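Local structure of tyrosinase (Burkholderia thailandensis, 5ZRD) at residues A[49-54]-A[310-315]; A[133-138]-A[145-150]; A[149-154]-A[174-179]; A[180-185]-A[197-202]. The protein catalyses the copper-dependent hydroxylation of monophenols to catechols and, as expected of a tyrosinase, probably their further oxidation to o-quinones. All coordinates share one frame; numbering follows the deposited sequence.

Contact 1: A[49-54]-A[310-315]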
loop_
_atom_site.group_PDB
_atom_site.type_symbol
_atom_site.label_atom_id
_atom_site.label_comp_id
_atom_site.label_asym_id
_atom_site.label_seq_id
_atom_site.Cartn_x
_atom_site.Cartn_y
_atom_site.Cartn_z
ATOM N N SER A 49 -12.590 -24.392 23.855
ATOM C CA SER A 49 -13.386 -25.213 22.902
ATOM C C SER A 49 -12.461 -25.850 21.868
ATOM O O SER A 49 -11.433 -25.290 21.511
ATOM C CB SER A 49 -14.419 -24.389 22.178
ATOM O OG SER A 49 -13.824 -23.290 21.487
ATOM N N PHE A 50 -12.876 -26.968 21.314
ATOM C CA PHE A 50 -12.083 -27.573 20.274
ATOM C C PHE A 50 -11.956 -26.631 19.070
ATOM O O PHE A 50 -10.961 -26.669 18.375
ATOM C CB PHE A 50 -12.663 -28.915 19.852
ATOM C CG PHE A 50 -11.789 -29.608 18.840
ATOM C CD1 PHE A 50 -10.469 -29.907 19.142
ATOM C CD2 PHE A 50 -12.277 -29.952 17.590
ATOM C CE1 PHE A 50 -9.651 -30.517 18.211
ATOM C CE2 PHE A 50 -11.462 -30.587 16.666
ATOM C CZ PHE A 50 -10.155 -30.879 16.984
ATOM N N PHE A 51 -12.962 -25.800 18.809
ATOM C CA PHE A 51 -12.942 -24.993 17.597
ATOM C C PHE A 51 -11.875 -23.900 17.689
ATOM O O PHE A 51 -11.195 -23.580 16.722
ATOM C CB PHE A 51 -14.302 -24.340 17.336
ATOM C CG PHE A 51 -14.304 -23.417 16.146
ATOM C CD1 PHE A 51 -14.399 -23.922 14.856
ATOM C CD2 PHE A 51 -14.210 -22.050 16.318
ATOM C CE1 PHE A 51 -14.390 -23.074 13.756
ATOM C CE2 PHE A 51 -14.219 -21.202 15.219
ATOM C CZ PHE A 51 -14.290 -21.714 13.941
ATOM N N ALA A 52 -11.773 -23.314 18.866
ATOM C CA ALA A 52 -10.798 -22.287 19.119
ATOM C C ALA A 52 -9.382 -22.878 19.016
ATOM O O ALA A 52 -8.525 -22.296 18.352
ATOM C CB ALA A 52 -11.058 -21.689 20.484
ATOM N N LEU A 53 -9.189 -24.022 19.693
ATOM C CA LEU A 53 -7.915 -24.763 19.806
ATOM C C LEU A 53 -7.467 -25.193 18.412
ATOM O O LEU A 53 -6.356 -24.879 18.042
ATOM C CB LEU A 53 -8.071 -25.991 20.711
ATOM C CG LEU A 53 -8.042 -25.740 22.221
ATOM C CD1 LEU A 53 -8.527 -26.974 22.981
ATOM C CD2 LEU A 53 -6.636 -25.365 22.683
ATOM N N GLY A 54 -8.338 -25.892 17.675
ATOM C CA GLY A 54 -8.047 -26.291 16.292
ATOM C C GLY A 54 -7.759 -25.088 15.427
ATOM O O GLY A 54 -6.874 -25.129 14.566
ATOM N N ALA A 310 -5.884 -28.547 9.122
ATOM C CA ALA A 310 -5.527 -29.849 9.734
ATOM C C ALA A 310 -5.862 -29.876 11.225
ATOM O O ALA A 310 -6.195 -30.912 11.781
ATOM C CB ALA A 310 -4.062 -30.097 9.551
ATOM N N GLY A 311 -5.711 -28.745 11.894
ATOM C CA GLY A 311 -5.972 -28.713 13.347
ATOM C C GLY A 311 -7.437 -28.971 13.693
ATOM O O GLY A 311 -7.731 -29.225 14.850
ATOM N N MET A 312 -8.353 -28.929 12.717
ATOM C CA MET A 312 -9.781 -29.156 13.019
ATOM C C MET A 312 -10.076 -30.650 12.998
ATOM O O MET A 312 -11.142 -31.038 13.393
ATOM C CB MET A 312 -10.708 -28.474 12.013
ATOM C CG MET A 312 -10.621 -26.969 12.008
ATOM S SD MET A 312 -11.046 -26.254 13.615
ATOM C CE MET A 312 -10.753 -24.514 13.334
ATOM N N ASP A 313 -9.160 -31.479 12.535
ATOM C CA ASP A 313 -9.376 -32.922 12.592
ATOM C C ASP A 313 -8.795 -33.483 13.892
ATOM O O ASP A 313 -7.602 -33.417 14.088
ATOM C CB ASP A 313 -8.727 -33.605 11.415
ATOM C CG ASP A 313 -9.018 -35.086 11.360
ATOM O OD1 ASP A 313 -9.263 -35.733 12.435
ATOM O OD2 ASP A 313 -9.020 -35.575 10.202
ATOM N N PRO A 314 -9.626 -34.079 14.755
ATOM C CA PRO A 314 -9.163 -34.611 16.057
ATOM C C PRO A 314 -7.900 -35.479 15.967
ATOM O O PRO A 314 -7.126 -35.489 16.958
ATOM C CB PRO A 314 -10.341 -35.443 16.582
ATOM C CG PRO A 314 -11.555 -34.765 15.977
ATOM C CD PRO A 314 -11.083 -34.312 14.616
ATOM N N ILE A 315 -7.685 -36.159 14.817
ATOM C CA ILE A 315 -6.549 -37.061 14.657
ATOM C C ILE A 315 -5.263 -36.240 14.670
ATOM O O ILE A 315 -4.188 -36.783 14.959
ATOM C CB ILE A 315 -6.617 -37.929 13.377
ATOM C CG1 ILE A 315 -5.729 -39.162 13.491
ATOM C CG2 ILE A 315 -6.236 -37.175 12.124
ATOM C CD1 ILE A 315 -6.096 -40.247 12.493
#

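Contact 2: A[133-138]-A[145-150]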
loop_
_atom_site.group_PDB
_atom_site.type_symbol
_atom_site.label_atom_id
_atom_site.label_comp_id
_atom_site.label_asym_id
_atom_site.label_seq_id
_atom_site.Cartn_x
_atom_site.Cartn_y
_atom_site.Cartn_z
ATOM N N LEU A 133 -10.154 -44.300 16.523
ATOM C CA LEU A 133 -9.983 -42.996 15.825
ATOM C C LEU A 133 -10.794 -42.951 14.524
ATOM O O LEU A 133 -10.919 -41.879 13.959
ATOM C CB LEU A 133 -8.505 -42.759 15.487
ATOM C CG LEU A 133 -7.516 -42.746 16.650
ATOM C CD1 LEU A 133 -6.119 -42.363 16.165
ATOM C CD2 LEU A 133 -7.979 -41.805 17.743
ATOM N N THR A 134 -11.283 -44.073 14.013
ATOM C CA THR A 134 -12.029 -44.035 12.725
ATOM C C THR A 134 -13.510 -44.437 12.859
ATOM O O THR A 134 -14.301 -44.037 12.013
ATOM C CB THR A 134 -11.375 -44.942 11.682
ATOM O OG1 THR A 134 -11.353 -46.291 12.166
ATOM C CG2 THR A 134 -9.967 -44.479 11.373
ATOM N N GLN A 135 -13.890 -45.196 13.888
ATOM C CA GLN A 135 -15.245 -45.781 13.948
ATOM C C GLN A 135 -16.304 -44.691 14.165
ATOM O O GLN A 135 -16.020 -43.614 14.742
ATOM C CB GLN A 135 -15.333 -46.855 15.035
ATOM C CG GLN A 135 -15.371 -46.260 16.433
ATOM C CD GLN A 135 -15.079 -47.281 17.504
ATOM O OE1 GLN A 135 -14.224 -48.139 17.329
ATOM N NE2 GLN A 135 -15.790 -47.187 18.619
ATOM N N GLU A 136 -17.530 -45.036 13.729
ATOM C CA GLU A 136 -18.693 -44.124 13.625
ATOM C C GLU A 136 -19.247 -43.779 14.998
ATOM O O GLU A 136 -19.700 -42.652 15.209
ATOM C CB GLU A 136 -19.829 -44.731 12.798
ATOM C CG GLU A 136 -19.565 -44.685 11.297
ATOM C CD GLU A 136 -20.775 -44.868 10.393
ATOM O OE1 GLU A 136 -21.886 -45.232 10.904
ATOM O OE2 GLU A 136 -20.607 -44.638 9.172
ATOM N N LYS A 137 -19.189 -44.746 15.903
ATOM C CA LYS A 137 -19.967 -44.704 17.137
ATOM C C LYS A 137 -19.103 -44.999 18.357
ATOM O O LYS A 137 -18.002 -45.546 18.255
ATOM C CB LYS A 137 -21.075 -45.759 17.091
ATOM C CG LYS A 137 -22.103 -45.544 15.991
ATOM C CD LYS A 137 -22.771 -44.194 16.057
ATOM C CE LYS A 137 -23.832 -44.033 14.993
ATOM N NZ LYS A 137 -24.468 -42.695 15.075
ATOM N N PHE A 138 -19.656 -44.647 19.506
ATOM C CA PHE A 138 -19.088 -45.065 20.775
ATOM C C PHE A 138 -20.212 -45.212 21.814
ATOM O O PHE A 138 -21.171 -44.434 21.808
ATOM C CB PHE A 138 -18.049 -44.032 21.221
ATOM C CG PHE A 138 -17.184 -44.495 22.361
ATOM C CD1 PHE A 138 -16.211 -45.463 22.153
ATOM C CD2 PHE A 138 -17.348 -43.965 23.639
ATOM C CE1 PHE A 138 -15.457 -45.932 23.218
ATOM C CE2 PHE A 138 -16.567 -44.409 24.699
ATOM C CZ PHE A 138 -15.621 -45.387 24.480
ATOM N N ILE A 145 -23.276 -42.759 20.991
ATOM C CA ILE A 145 -23.025 -41.404 20.459
ATOM C C ILE A 145 -22.191 -41.521 19.191
ATOM O O ILE A 145 -21.585 -42.556 18.942
ATOM C CB ILE A 145 -22.331 -40.490 21.490
ATOM C CG1 ILE A 145 -20.924 -40.987 21.844
ATOM C CG2 ILE A 145 -23.220 -40.334 22.723
ATOM C CD1 ILE A 145 -20.111 -40.018 22.655
ATOM N N ASP A 146 -22.166 -40.426 18.441
ATOM C CA ASP A 146 -21.159 -40.202 17.398
ATOM C C ASP A 146 -19.758 -40.139 18.082
ATOM O O ASP A 146 -19.584 -39.454 19.107
ATOM C CB ASP A 146 -21.456 -38.882 16.657
ATOM C CG ASP A 146 -22.800 -38.909 15.876
ATOM O OD1 ASP A 146 -23.337 -40.001 15.598
ATOM O OD2 ASP A 146 -23.317 -37.830 15.525
ATOM N N ASN A 147 -18.798 -40.890 17.548
ATOM C CA ASN A 147 -17.421 -40.852 18.000
ATOM C C ASN A 147 -16.864 -39.444 17.751
ATOM O O ASN A 147 -16.719 -39.051 16.626
ATOM C CB ASN A 147 -16.595 -41.895 17.245
ATOM C CG ASN A 147 -15.125 -41.900 17.622
ATOM O OD1 ASN A 147 -14.721 -41.228 18.561
ATOM N ND2 ASN A 147 -14.320 -42.649 16.899
ATOM N N PRO A 148 -16.562 -38.672 18.800
ATOM C CA PRO A 148 -16.028 -37.337 18.559
ATOM C C PRO A 148 -14.643 -37.306 17.884
ATOM O O PRO A 148 -14.224 -36.246 17.429
ATOM C CB PRO A 148 -15.874 -36.741 19.965
ATOM C CG PRO A 148 -15.512 -37.928 20.791
ATOM C CD PRO A 148 -16.289 -39.080 20.182
ATOM N N LEU A 149 -13.952 -38.448 17.815
ATOM C CA LEU A 149 -12.564 -38.526 17.308
ATOM C C LEU A 149 -12.512 -38.776 15.785
ATOM O O LEU A 149 -11.453 -38.541 15.200
ATOM C CB LEU A 149 -11.830 -39.655 18.042
ATOM C CG LEU A 149 -11.992 -39.701 19.562
ATOM C CD1 LEU A 149 -11.196 -40.883 20.153
ATOM C CD2 LEU A 149 -11.544 -38.390 20.163
ATOM N N ARG A 150 -13.605 -39.227 15.140
ATOM C CA ARG A 150 -13.561 -39.532 13.713
ATOM C C ARG A 150 -13.557 -38.254 12.870
ATOM O O ARG A 150 -13.048 -38.274 11.765
ATOM C CB ARG A 150 -14.694 -40.456 13.259
ATOM C CG ARG A 150 -16.115 -39.917 13.336
ATOM C CD ARG A 150 -16.953 -40.499 12.196
ATOM N NE ARG A 150 -16.449 -41.778 11.665
ATOM C CZ ARG A 150 -16.601 -42.224 10.410
ATOM N NH1 ARG A 150 -17.015 -41.409 9.456
ATOM N NH2 ARG A 150 -16.361 -43.496 10.123
#

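Contact 3: A[149-154]-A[174-179]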
loop_
_atom_site.group_PDB
_atom_site.type_symbol
_atom_site.label_atom_id
_atom_site.label_comp_id
_atom_site.label_asym_id
_atom_site.label_seq_id
_atom_site.Cartn_x
_atom_site.Cartn_y
_atom_site.Cartn_z
ATOM N N LEU A 149 -13.952 -38.448 17.815
ATOM C CA LEU A 149 -12.564 -38.526 17.308
ATOM C C LEU A 149 -12.512 -38.776 15.785
ATOM O O LEU A 149 -11.453 -38.541 15.200
ATOM C CB LEU A 149 -11.830 -39.655 18.042
ATOM C CG LEU A 149 -11.992 -39.701 19.562
ATOM C CD1 LEU A 149 -11.196 -40.883 20.153
ATOM C CD2 LEU A 149 -11.544 -38.390 20.163
ATOM N N ARG A 150 -13.605 -39.227 15.140
ATOM C CA ARG A 150 -13.561 -39.532 13.713
ATOM C C ARG A 150 -13.557 -38.254 12.870
ATOM O O ARG A 150 -13.048 -38.274 11.765
ATOM C CB ARG A 150 -14.694 -40.456 13.259
ATOM C CG ARG A 150 -16.115 -39.917 13.336
ATOM C CD ARG A 150 -16.953 -40.499 12.196
ATOM N NE ARG A 150 -16.449 -41.778 11.665
ATOM C CZ ARG A 150 -16.601 -42.224 10.410
ATOM N NH1 ARG A 150 -17.015 -41.409 9.456
ATOM N NH2 ARG A 150 -16.361 -43.496 10.123
ATOM N N SER A 151 -14.074 -37.152 13.386
ATOM C CA SER A 151 -14.213 -35.960 12.578
ATOM C C SER A 151 -14.804 -34.878 13.464
ATOM O O SER A 151 -15.159 -35.110 14.639
ATOM C CB SER A 151 -15.079 -36.195 11.378
ATOM O OG SER A 151 -16.335 -36.703 11.816
ATOM N N PHE A 152 -14.917 -33.703 12.909
ATOM C CA PHE A 152 -15.486 -32.600 13.689
ATOM C C PHE A 152 -16.265 -31.706 12.737
ATOM O O PHE A 152 -15.862 -31.500 11.607
ATOM C CB PHE A 152 -14.385 -31.852 14.428
ATOM C CG PHE A 152 -14.770 -30.548 15.080
ATOM C CD1 PHE A 152 -15.548 -30.534 16.227
ATOM C CD2 PHE A 152 -14.273 -29.348 14.600
ATOM C CE1 PHE A 152 -15.858 -29.346 16.861
ATOM C CE2 PHE A 152 -14.567 -28.162 15.247
ATOM C CZ PHE A 152 -15.364 -28.159 16.370
ATOM N N VAL A 153 -17.419 -31.293 13.219
ATOM C CA VAL A 153 -18.368 -30.479 12.502
ATOM C C VAL A 153 -18.135 -29.056 13.004
ATOM O O VAL A 153 -18.108 -28.816 14.203
ATOM C CB VAL A 153 -19.823 -30.942 12.784
ATOM C CG1 VAL A 153 -20.849 -30.109 12.036
ATOM C CG2 VAL A 153 -20.045 -32.425 12.478
ATOM N N LEU A 154 -17.985 -28.117 12.106
ATOM C CA LEU A 154 -17.675 -26.773 12.491
ATOM C C LEU A 154 -18.935 -26.115 13.076
ATOM O O LEU A 154 -19.974 -26.171 12.453
ATOM C CB LEU A 154 -17.183 -26.038 11.244
ATOM C CG LEU A 154 -15.844 -26.511 10.675
ATOM C CD1 LEU A 154 -15.482 -25.724 9.425
ATOM C CD2 LEU A 154 -14.745 -26.376 11.714
ATOM N N GLY A 174 -21.281 -26.107 9.753
ATOM C CA GLY A 174 -21.709 -27.497 9.459
ATOM C C GLY A 174 -20.724 -28.301 8.619
ATOM O O GLY A 174 -20.918 -29.455 8.392
ATOM N N TYR A 175 -19.644 -27.721 8.151
ATOM C CA TYR A 175 -18.654 -28.493 7.421
ATOM C C TYR A 175 -18.106 -29.620 8.310
ATOM O O TYR A 175 -17.834 -29.371 9.473
ATOM C CB TYR A 175 -17.511 -27.576 6.979
ATOM C CG TYR A 175 -16.365 -28.364 6.417
ATOM C CD1 TYR A 175 -16.448 -28.920 5.146
ATOM C CD2 TYR A 175 -15.242 -28.628 7.192
ATOM C CE1 TYR A 175 -15.398 -29.661 4.631
ATOM C CE2 TYR A 175 -14.211 -29.420 6.711
ATOM C CZ TYR A 175 -14.295 -29.939 5.427
ATOM O OH TYR A 175 -13.274 -30.686 4.932
ATOM N N VAL A 176 -17.921 -30.829 7.783
ATOM C CA VAL A 176 -17.356 -31.930 8.585
ATOM C C VAL A 176 -15.970 -32.294 8.018
ATOM O O VAL A 176 -15.750 -32.372 6.799
ATOM C CB VAL A 176 -18.327 -33.134 8.673
ATOM C CG1 VAL A 176 -18.961 -33.467 7.339
ATOM C CG2 VAL A 176 -17.718 -34.403 9.248
ATOM N N THR A 177 -15.005 -32.524 8.914
ATOM C CA THR A 177 -13.648 -32.728 8.465
ATOM C C THR A 177 -13.627 -34.059 7.741
ATOM O O THR A 177 -14.423 -34.938 8.136
ATOM C CB THR A 177 -12.634 -32.666 9.608
ATOM O OG1 THR A 177 -12.964 -33.628 10.604
ATOM C CG2 THR A 177 -12.577 -31.306 10.270
ATOM N N VAL A 178 -12.748 -34.179 6.734
ATOM C CA VAL A 178 -12.569 -35.442 6.038
ATOM C C VAL A 178 -11.092 -35.808 5.924
ATOM O O VAL A 178 -10.242 -34.972 5.887
ATOM C CB VAL A 178 -13.203 -35.411 4.630
ATOM C CG1 VAL A 178 -14.682 -35.107 4.737
ATOM C CG2 VAL A 178 -12.519 -34.428 3.681
ATOM N N ARG A 179 -10.883 -37.106 5.792
ATOM C CA ARG A 179 -9.630 -37.758 5.575
ATOM C C ARG A 179 -9.675 -38.446 4.213
ATOM O O ARG A 179 -10.748 -38.580 3.606
ATOM C CB ARG A 179 -9.413 -38.795 6.679
ATOM C CG ARG A 179 -9.215 -38.183 8.066
ATOM C CD ARG A 179 -9.475 -39.177 9.178
ATOM N NE ARG A 179 -9.458 -38.514 10.489
ATOM C CZ ARG A 179 -9.877 -39.096 11.591
ATOM N NH1 ARG A 179 -10.128 -40.393 11.567
ATOM N NH2 ARG A 179 -10.073 -38.394 12.699
HETATM O O HOH W 1 -12.050 -35.910 9.806
#

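Contact 4: A[180-185]-A[197-202]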
loop_
_atom_site.group_PDB
_atom_site.type_symbol
_atom_site.label_atom_id
_atom_site.label_comp_id
_atom_site.label_asym_id
_atom_site.label_seq_id
_atom_site.Cartn_x
_atom_site.Cartn_y
_atom_site.Cartn_z
ATOM N N TYR A 180 -8.501 -38.813 3.725
ATOM C CA TYR A 180 -8.380 -39.687 2.590
ATOM C C TYR A 180 -9.413 -40.805 2.746
ATOM O O TYR A 180 -9.509 -41.354 3.816
ATOM C CB TYR A 180 -6.961 -40.231 2.559
ATOM C CG TYR A 180 -6.632 -41.255 1.512
ATOM C CD1 TYR A 180 -6.850 -42.611 1.739
ATOM C CD2 TYR A 180 -6.020 -40.884 0.327
ATOM C CE1 TYR A 180 -6.544 -43.564 0.780
ATOM C CE2 TYR A 180 -5.692 -41.823 -0.637
ATOM C CZ TYR A 180 -5.945 -43.171 -0.404
ATOM O OH TYR A 180 -5.545 -44.100 -1.319
ATOM N N PRO A 181 -10.158 -41.141 1.696
ATOM C CA PRO A 181 -9.867 -40.716 0.291
ATOM C C PRO A 181 -10.780 -39.577 -0.169
ATOM O O PRO A 181 -10.917 -39.345 -1.362
ATOM C CB PRO A 181 -10.211 -41.966 -0.529
ATOM C CG PRO A 181 -11.442 -42.457 0.201
ATOM C CD PRO A 181 -11.159 -42.217 1.677
ATOM N N LEU A 182 -11.361 -38.857 0.776
ATOM C CA LEU A 182 -12.321 -37.761 0.476
ATOM C C LEU A 182 -11.634 -36.387 0.375
ATOM O O LEU A 182 -10.513 -36.158 0.877
ATOM C CB LEU A 182 -13.390 -37.722 1.571
ATOM C CG LEU A 182 -14.250 -38.979 1.712
ATOM C CD1 LEU A 182 -15.415 -38.730 2.678
ATOM C CD2 LEU A 182 -14.786 -39.398 0.359
ATOM N N SER A 183 -12.369 -35.471 -0.272
ATOM C CA SER A 183 -12.007 -34.092 -0.419
ATOM C C SER A 183 -12.948 -33.190 0.387
ATOM O O SER A 183 -14.189 -33.392 0.443
ATOM C CB SER A 183 -12.028 -33.722 -1.866
ATOM O OG SER A 183 -11.528 -32.411 -2.054
ATOM N N GLY A 184 -12.375 -32.150 0.988
ATOM C CA GLY A 184 -13.220 -31.126 1.621
ATOM C C GLY A 184 -12.809 -29.701 1.303
ATOM O O GLY A 184 -12.996 -28.835 2.118
ATOM N N LEU A 185 -12.336 -29.424 0.107
ATOM C CA LEU A 185 -12.034 -28.041 -0.277
ATOM C C LEU A 185 -13.274 -27.486 -1.004
ATOM O O LEU A 185 -13.657 -28.029 -2.024
ATOM C CB LEU A 185 -10.780 -28.043 -1.155
ATOM C CG LEU A 185 -10.077 -26.706 -1.329
ATOM C CD1 LEU A 185 -9.303 -26.295 -0.064
ATOM C CD2 LEU A 185 -9.140 -26.768 -2.532
ATOM N N ILE A 197 -17.630 -34.280 -7.291
ATOM C CA ILE A 197 -17.308 -35.271 -8.306
ATOM C C ILE A 197 -16.400 -36.324 -7.658
ATOM O O ILE A 197 -16.768 -37.500 -7.580
ATOM C CB ILE A 197 -16.666 -34.592 -9.536
ATOM C CG1 ILE A 197 -17.657 -33.656 -10.239
ATOM C CG2 ILE A 197 -16.084 -35.604 -10.519
ATOM C CD1 ILE A 197 -17.029 -32.766 -11.323
ATOM N N HIS A 198 -15.279 -35.861 -7.100
ATOM C CA HIS A 198 -14.306 -36.702 -6.396
ATOM C C HIS A 198 -14.993 -37.569 -5.328
ATOM O O HIS A 198 -14.797 -38.815 -5.284
ATOM C CB HIS A 198 -13.150 -35.866 -5.808
ATOM C CG HIS A 198 -12.194 -36.710 -5.039
ATOM N ND1 HIS A 198 -10.983 -37.140 -5.570
ATOM C CD2 HIS A 198 -12.324 -37.284 -3.822
ATOM C CE1 HIS A 198 -10.385 -37.913 -4.683
ATOM N NE2 HIS A 198 -11.211 -38.044 -3.599
ATOM N N ASN A 199 -15.806 -36.968 -4.477
ATOM C CA ASN A 199 -16.377 -37.758 -3.380
ATOM C C ASN A 199 -17.431 -38.762 -3.889
ATOM O O ASN A 199 -17.641 -39.797 -3.248
ATOM C CB ASN A 199 -16.942 -36.855 -2.290
ATOM C CG ASN A 199 -15.843 -36.168 -1.497
ATOM O OD1 ASN A 199 -14.656 -36.465 -1.673
ATOM N ND2 ASN A 199 -16.225 -35.276 -0.598
ATOM N N ALA A 200 -18.106 -38.462 -5.009
ATOM C CA ALA A 200 -19.049 -39.429 -5.604
ATOM C C ALA A 200 -18.322 -40.756 -5.879
ATOM O O ALA A 200 -18.931 -41.801 -5.754
ATOM C CB ALA A 200 -19.666 -38.868 -6.869
ATOM N N LYS A 201 -17.017 -40.721 -6.176
ATOM C CA LYS A 201 -16.259 -41.956 -6.415
ATOM C C LYS A 201 -15.996 -42.748 -5.126
ATOM O O LYS A 201 -15.370 -43.789 -5.209
ATOM C CB LYS A 201 -14.908 -41.659 -7.057
ATOM C CG LYS A 201 -14.997 -41.037 -8.439
ATOM C CD LYS A 201 -13.667 -40.650 -9.048
ATOM C CE LYS A 201 -13.840 -39.555 -10.081
ATOM N NZ LYS A 201 -12.552 -39.165 -10.698
ATOM N N PHE A 202 -16.450 -42.305 -3.950
ATOM C CA PHE A 202 -16.003 -42.950 -2.704
ATOM C C PHE A 202 -17.126 -42.962 -1.673
ATOM O O PHE A 202 -16.935 -42.487 -0.546
ATOM C CB PHE A 202 -14.766 -42.248 -2.135
ATOM C CG PHE A 202 -13.536 -42.421 -2.978
ATOM C CD1 PHE A 202 -12.837 -43.614 -2.954
ATOM C CD2 PHE A 202 -13.099 -41.412 -3.813
ATOM C CE1 PHE A 202 -11.708 -43.787 -3.733
ATOM C CE2 PHE A 202 -11.971 -41.587 -4.598
ATOM C CZ PHE A 202 -11.280 -42.778 -4.560
#

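Contact 1: A[49-54]-A[310-315]
F50 and M312 reach across from one backbone to the other by different torsions. In F50, CG lies anti to the backbone N (chi1 -176°), which carries the ring out from helix 50-57 to the loop 310-315. M312 has CG beside its own N and a second bend at chi2 (-60°), and this brings SD and CE against G54 and F51 of the helix.

The F50 ring meets the loop with its outer end. CE2 is 3.3 Å from M312 O, which sits at the ring edge near its plane, and CZ is 3.6 Å from G311 O, set obliquely. CE2 also touches P314 CG at 4.2 Å. M312 CE packs 3.5 Å from F51 O and 3.9 Å from F51 CE1, while SD lies 5.1 Å from the centroid of the F51 ring, an oblique Met-aromatic contact. Two glycines bring the backbones to 4.3 Å between G54 CA and G311 CA, with G54 CA 3.3 Å from G311 O. No hydrogen bond crosses the contact. D313 OD1 instead caps the next turn by accepting from I315 N and forms a salt bridge with R179.

This close packing of rings and a thioether on backbone carbonyls joins helix 50-57, which carries the copper ligand H57, to the loop entering helix 315-334, which carries H320, within the di-copper core of the tyrosinase central domain.

Contact 2: A[133-138]-A[145-150]
R150 folds back across the loop at T134 and Q135, and most of its side chain finds a neighbour there. CB is 3.7 Å from Q135 O. With chi1 at 66°, CG stands between the backbone N and carbonyl carbon, and further bends at chi2 and chi3 curl CG and CD past the same oxygen. NE then gives a weak bond to T134 O. CZ passes close to that carbonyl, and NH2 makes a second weak bond to T134 O at 2.8 Å. E136 CG lies over one guanidinium face, 3.6 Å from NH2; the E136 carboxylate stands almost perpendicular to the guanidinium and probably adds no more than a long-range attraction, its OE2 being 4.5 Å from R150 NH2 and well out of the guanidinium plane.

N147, which opens the type I turn N147-R150, grips the same loop. Its ND2 donates to Q135 O at 2.9 Å, with that oxygen in the amide plane, and also to I132 O, so both amide hydrogens can be used. Its OD1 accepts from L149 N, closing an Asx turn, and its backbone N donates to E136 O at 3.1 Å. Beyond it the strands pair as an antiparallel hairpin: F138 and I145 exchange two backbone bonds, and K137 with D146 is the non-hydrogen-bonded pair. K137 NZ reaches D146 OD1 in a 3.0 Å salt bridge, the two side chains pointing the same way.

The hairpin 137-140/143-146 lies against helix 27-41, F138 on V33 and I145 on V37. L133 and L149, touching through CD2 and CD1, both pack on F318 of helix 315-334, while E136 meets P205 of helix 205-221.

Contact 3: A[149-154]-A[174-179]
F152 and T177, with L154 and Y175, tie two irregular segments together around a single beta bridge (V153 with V176) inside the tyrosinase central domain rather than a full sheet. Three backbone bonds hold it: T177 N to F152 O, L154 N to Y175 O at 2.9 Å, and G174 N to L154 O. F152 O and Y175 O each also receive a CA-H...O contact, from V176 and V153 respectively.

Apolar packing lies alongside. L154 and Y175 run side by side, CD1 to CD2 at 3.7 Å, and Y175 OH continues to D303. V153 CG2 approaches V176 CB, and S151 CB lies 3.8 Å from V176 CG2.

Side chains add polar links. T177 OG1 accepts from F152 N, its chi1 of 57° placing the oxygen 3.0 Å from that nitrogen. A water 2.6 Å from T177 OG1 donates to R150 O, which makes a water-mediated link between the two oxygens. R179 stretches its side chain toward the start of the other segment. NH2 bonds L149 O at 2.9 Å and also forms a salt bridge with D313, while R150 O sits over one guanidinium face, 3.1 Å above its plane.

Contact 4: A[180-185]-A[197-202]
H198, in the last turn of helix 189-200, is the first residue of 197-202 to touch the loop 180-185. With chi1 at 177° the imidazole swings off the helix toward the loop, bringing NE2 to P181 O, to which it donates at 2.6 Å, nearly straight at 171°, with the oxygen practically in the imidazole plane. The ring's CD2 also lies 4.1 Å from S183 CB. The in-plane bond favours this rotation of the ring and gives P181 O a donor.

N199 follows and works as a two-pronged amide. OD1 accepts from S183 N at 2.9 Å on a lone pair, and ND2 gives a bond back to S183 O at 3.0 Å. The pair of bonds closes a ring between the amide and one backbone residue, as a strand neighbour would, so the end of the helix is tied to a loop that forms no regular strand. L182 crosses N199 at about a right angle, CD2 lying 3.6 Å from OD1. The link joins the C-terminal end of helix 189-200 to the loop leading into that same helix, in the tyrosinase central domain and away from the copper site.

Past the helix end, where F202 N bonds N199 O, the F202 ring turns its face to P181, a proline that follows a cis peptide bond. P181 CB stands 4.0 Å from the ring centroid, a CH-pi contact, and P181 CG touches F202 CD1. F202 CB packs on L182 CD2 at 3.8 Å.

Overall arrangement
Contacts 1, 2 and 3 form a continuous cluster, and R179 of contact 3 is its common point: NH2 makes a salt bridge with D313 of contact 1, and NH1 probably bonds L133 O of contact 2. Contacts 2 and 3 also share L149 and R150, and P314 of contact 1 packs on P148 and L149. Centres of contacts 1 and 3 lie about 9 Å apart. Contact 4 touches contact 3 through Y175 and V178 against S183 and G184, but has no touch with contacts 1 or 2. Contact 1 is nearest the active site, the side-chain position of G311 lying about 8 Å from a copper ion and from the bound oxygen atom, whereas the side chain of R179 is about 13 Å from copper.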